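Local coordinates for protein phosphodiesterase (Candida albicans, PDB 6CPU) that belongs to the cyclic nucleotide phosphodiesterase family, with a largely helical, metal-binding domain of the HD superfamily, at residues R175-T180 and V390-W395. Residues are numbered along the deposited sequence; the frame is centred on the assembly and turned at random.
Sequences RSEIAT and VLRICW
The capped N-terminal end of helix 177-193 packs against the C-terminal turn of helix 377-394, which lies in the all-helical phosphodiesterase domain. Arg175, Glu177 and Thr180 meet Arg392 and Ile393 here. Thr180 sits between the two arginines and uses both of its branches. Its CG2 lies over the centre of the Arg392 guanidinium, 3.7 Å from CZ of Arg392. Its OG1 accepts a nearly straight bond from NE of Arg175 (2.8 Å, 169°). The hydroxyl lies in the guanidinium plane of Arg175 and helps to fix its rotation. The Arg175 chain bends at chi3 (45°) and brings the guanidinium to the second helix. There NH2 of Arg175 comes edge-on to CG of Arg392 at 3.6 Å and also donates to the carbonyl oxygen of Asn388. That second bond ties Arg175 directly to the backbone of helix 377-394. CD1 of Ile393 covers one face of the Arg175 group, off centre, and also touches Thr180. Ile393 further packs on Leu183 and Phe93, so helix 84-94 borders the contact. The two guanidinium planes are almost perpendicular (88°). Ser176 is the N-cap, and its OG accepts from the backbone N of Ala179. On the more exposed side, Glu177 forms a long salt bridge through OE2 to NH2 of Arg392 (3.6 Å). Its carboxylate is turned steeply to the guanidinium plane. One water joins the same two side chains a second time, giving a hydrogen to OE1 of Glu177 at 3.0 Å and accepting one from NE of Arg392 at 3.1 Å.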
ATOM      1  N   ARG A 175     -15.826  13.963  -8.275  1.00 24.68           N
ATOM      2  CA  ARG A 175     -15.437  13.934  -9.680  1.00 26.19           C
ATOM      3  C   ARG A 175     -16.677  13.711 -10.559  1.00 27.18           C
ATOM      4  O   ARG A 175     -17.525  12.894 -10.223  1.00 27.60           O
ATOM      5  CB  ARG A 175     -14.381  12.825  -9.860  1.00 25.43           C
ATOM      6  CG  ARG A 175     -13.512  12.930 -11.089  1.00 25.69           C
ATOM      7  CD  ARG A 175     -12.501  11.791 -11.190  1.00 24.26           C
ATOM      8  NE  ARG A 175     -13.082  10.476 -10.915  1.00 22.61           N
ATOM      9  CZ  ARG A 175     -12.709   9.646  -9.932  1.00 23.49           C
ATOM     10  NH1 ARG A 175     -11.719   9.957  -9.090  1.00 21.83           N
ATOM     11  NH2 ARG A 175     -13.338   8.486  -9.787  1.00 21.42           N
ATOM     12  N   SER A 176     -16.829  14.464 -11.654  1.00 29.20           N
ATOM     13  CA  SER A 176     -17.997  14.266 -12.540  1.00 30.74           C
ATOM     14  C   SER A 176     -17.843  12.993 -13.367  1.00 31.90           C
ATOM     15  O   SER A 176     -16.749  12.436 -13.469  1.00 29.10           O
ATOM     16  CB  SER A 176     -18.195  15.450 -13.492  1.00 32.45           C
ATOM     17  OG  SER A 176     -17.123  15.544 -14.411  1.00 32.70           O
ATOM     18  N   GLU A 177     -18.935  12.534 -13.971  1.00 32.64           N
ATOM     19  CA  GLU A 177     -18.870  11.354 -14.817  1.00 34.24           C
ATOM     20  C   GLU A 177     -17.969  11.611 -16.036  1.00 32.18           C
ATOM     21  O   GLU A 177     -17.231  10.722 -16.451  1.00 29.89           O
ATOM     22  CB  GLU A 177     -20.278  10.892 -15.231  1.00 38.09           C
ATOM     23  CG  GLU A 177     -20.381   9.400 -15.526  1.00 43.08           C
ATOM     24  CD  GLU A 177     -20.399   8.507 -14.275  1.00 49.14           C
ATOM     25  OE1 GLU A 177     -20.056   8.969 -13.152  1.00 51.81           O
ATOM     26  OE2 GLU A 177     -20.761   7.315 -14.415  1.00 52.22           O
ATOM     27  N   ILE A 178     -18.017  12.828 -16.581  1.00 32.34           N
ATOM     28  CA  ILE A 178     -17.172  13.230 -17.711  1.00 31.87           C
ATOM     29  C   ILE A 178     -15.686  13.218 -17.340  1.00 30.03           C
ATOM     30  O   ILE A 178     -14.846  12.773 -18.116  1.00 27.90           O
ATOM     31  CB  ILE A 178     -17.540  14.646 -18.218  1.00 33.02           C
ATOM     32  CG1 ILE A 178     -18.894  14.621 -18.935  1.00 35.17           C
ATOM     33  CG2 ILE A 178     -16.469  15.208 -19.151  1.00 33.11           C
ATOM     34  CD1 ILE A 178     -19.513  15.994 -19.114  1.00 36.66           C
ATOM     35  N   ALA A 179     -15.354  13.728 -16.159  1.00 28.00           N
ATOM     36  CA  ALA A 179     -13.966  13.704 -15.725  1.00 25.98           C
ATOM     37  C   ALA A 179     -13.512  12.263 -15.517  1.00 24.15           C
ATOM     38  O   ALA A 179     -12.398  11.914 -15.877  1.00 24.42           O
ATOM     39  CB  ALA A 179     -13.773  14.529 -14.458  1.00 26.97           C
ATOM     40  N   THR A 180     -14.381  11.436 -14.941  1.00 23.72           N
ATOM     41  CA  THR A 180     -14.079  10.029 -14.690  1.00 24.41           C
ATOM     42  C   THR A 180     -13.761   9.272 -15.978  1.00 24.63           C
ATOM     43  O   THR A 180     -12.796   8.507 -16.041  1.00 23.38           O
ATOM     44  CB  THR A 180     -15.231   9.363 -13.914  1.00 24.96           C
ATOM     45  OG1 THR A 180     -15.296   9.939 -12.600  1.00 26.05           O
ATOM     46  CG2 THR A 180     -15.049   7.850 -13.794  1.00 24.66           C
ATOM     47  N   VAL A 390      -8.491   4.608  -7.194  1.00 18.27           N
ATOM     48  CA  VAL A 390      -7.795   3.532  -7.886  1.00 19.04           C
ATOM     49  C   VAL A 390      -8.740   2.655  -8.725  1.00 18.54           C
ATOM     50  O   VAL A 390      -8.636   2.646  -9.952  1.00 19.45           O
ATOM     51  CB  VAL A 390      -6.962   2.670  -6.910  1.00 19.57           C
ATOM     52  CG1 VAL A 390      -6.295   1.526  -7.653  1.00 20.89           C
ATOM     53  CG2 VAL A 390      -5.920   3.528  -6.222  1.00 19.67           C
ATOM     54  N   LEU A 391      -9.658   1.941  -8.084  1.00 19.39           N
ATOM     55  CA  LEU A 391     -10.441   0.916  -8.796  1.00 19.86           C
ATOM     56  C   LEU A 391     -11.473   1.506  -9.757  1.00 20.93           C
ATOM     57  O   LEU A 391     -11.691   0.941 -10.830  1.00 20.28           O
ATOM     58  CB  LEU A 391     -11.104  -0.063  -7.818  1.00 20.18           C
ATOM     59  CG  LEU A 391     -10.171  -0.907  -6.935  1.00 21.21           C
ATOM     60  CD1 LEU A 391     -10.977  -1.724  -5.944  1.00 21.40           C
ATOM     61  CD2 LEU A 391      -9.281  -1.823  -7.778  1.00 23.14           C
ATOM     62  N   ARG A 392     -12.095   2.635  -9.398  1.00 21.00           N
ATOM     63  CA  ARG A 392     -13.100   3.264 -10.279  1.00 21.86           C
ATOM     64  C   ARG A 392     -12.508   3.631 -11.640  1.00 22.07           C
ATOM     65  O   ARG A 392     -13.197   3.567 -12.662  1.00 20.46           O
ATOM     66  CB  ARG A 392     -13.711   4.511  -9.616  1.00 23.06           C
ATOM     67  CG  ARG A 392     -14.777   5.238 -10.443  1.00 24.38           C
ATOM     68  CD  ARG A 392     -16.003   4.361 -10.657  1.00 24.99           C
ATOM     69  NE  ARG A 392     -16.947   4.943 -11.613  1.00 25.40           N
ATOM     70  CZ  ARG A 392     -16.904   4.809 -12.941  1.00 25.98           C
ATOM     71  NH1 ARG A 392     -15.930   4.138 -13.557  1.00 25.78           N
ATOM     72  NH2 ARG A 392     -17.856   5.389 -13.670  1.00 27.61           N
ATOM     73  N   ILE A 393     -11.235   4.036 -11.637  1.00 21.12           N
ATOM     74  CA  ILE A 393     -10.504   4.391 -12.858  1.00 22.57           C
ATOM     75  C   ILE A 393      -9.819   3.178 -13.499  1.00 23.24           C
ATOM     76  O   ILE A 393      -9.940   2.962 -14.703  1.00 25.09           O
ATOM     77  CB  ILE A 393      -9.459   5.502 -12.565  1.00 22.63           C
ATOM     78  CG1 ILE A 393     -10.137   6.737 -11.958  1.00 24.07           C
ATOM     79  CG2 ILE A 393      -8.642   5.850 -13.809  1.00 23.17           C
ATOM     80  CD1 ILE A 393     -11.342   7.264 -12.712  1.00 24.19           C
ATOM     81  N   CYS A 394      -9.108   2.380 -12.706  1.00 22.80           N
ATOM     82  CA  CYS A 394      -8.291   1.287 -13.228  1.00 23.69           C
ATOM     83  C   CYS A 394      -9.024  -0.029 -13.495  1.00 23.58           C
ATOM     84  O   CYS A 394      -8.606  -0.783 -14.366  1.00 25.55           O
ATOM     85  CB  CYS A 394      -7.145   0.981 -12.276  1.00 24.29           C
ATOM     86  SG  CYS A 394      -6.010   2.360 -12.130  1.00 26.16           S
ATOM     87  N   TRP A 395     -10.088  -0.303 -12.751  1.00 24.01           N
ATOM     88  CA  TRP A 395     -10.742  -1.614 -12.783  1.00 24.78           C
ATOM     89  C   TRP A 395     -12.246  -1.500 -12.455  1.00 25.85           C
ATOM     90  O   TRP A 395     -12.760  -2.227 -11.601  1.00 24.91           O
ATOM     91  CB  TRP A 395     -10.030  -2.553 -11.794  1.00 25.83           C
ATOM     92  CG  TRP A 395     -10.055  -4.009 -12.142  1.00 26.96           C
ATOM     93  CD1 TRP A 395     -10.834  -4.628 -13.091  1.00 29.17           C
ATOM     94  CD2 TRP A 395      -9.286  -5.041 -11.525  1.00 27.90           C
ATOM     95  NE1 TRP A 395     -10.587  -5.978 -13.094  1.00 28.59           N
ATOM     96  CE2 TRP A 395      -9.642  -6.260 -12.143  1.00 28.77           C
ATOM     97  CE3 TRP A 395      -8.331  -5.059 -10.503  1.00 27.24           C
ATOM     98  CZ2 TRP A 395      -9.076  -7.488 -11.762  1.00 28.99           C
ATOM     99  CZ3 TRP A 395      -7.766  -6.277 -10.135  1.00 28.22           C
ATOM    100  CH2 TRP A 395      -8.140  -7.470 -10.760  1.00 28.40           C
TER
HETATM  101  O   HOH W   1     -19.522   6.641 -11.293  1.00 43.71           O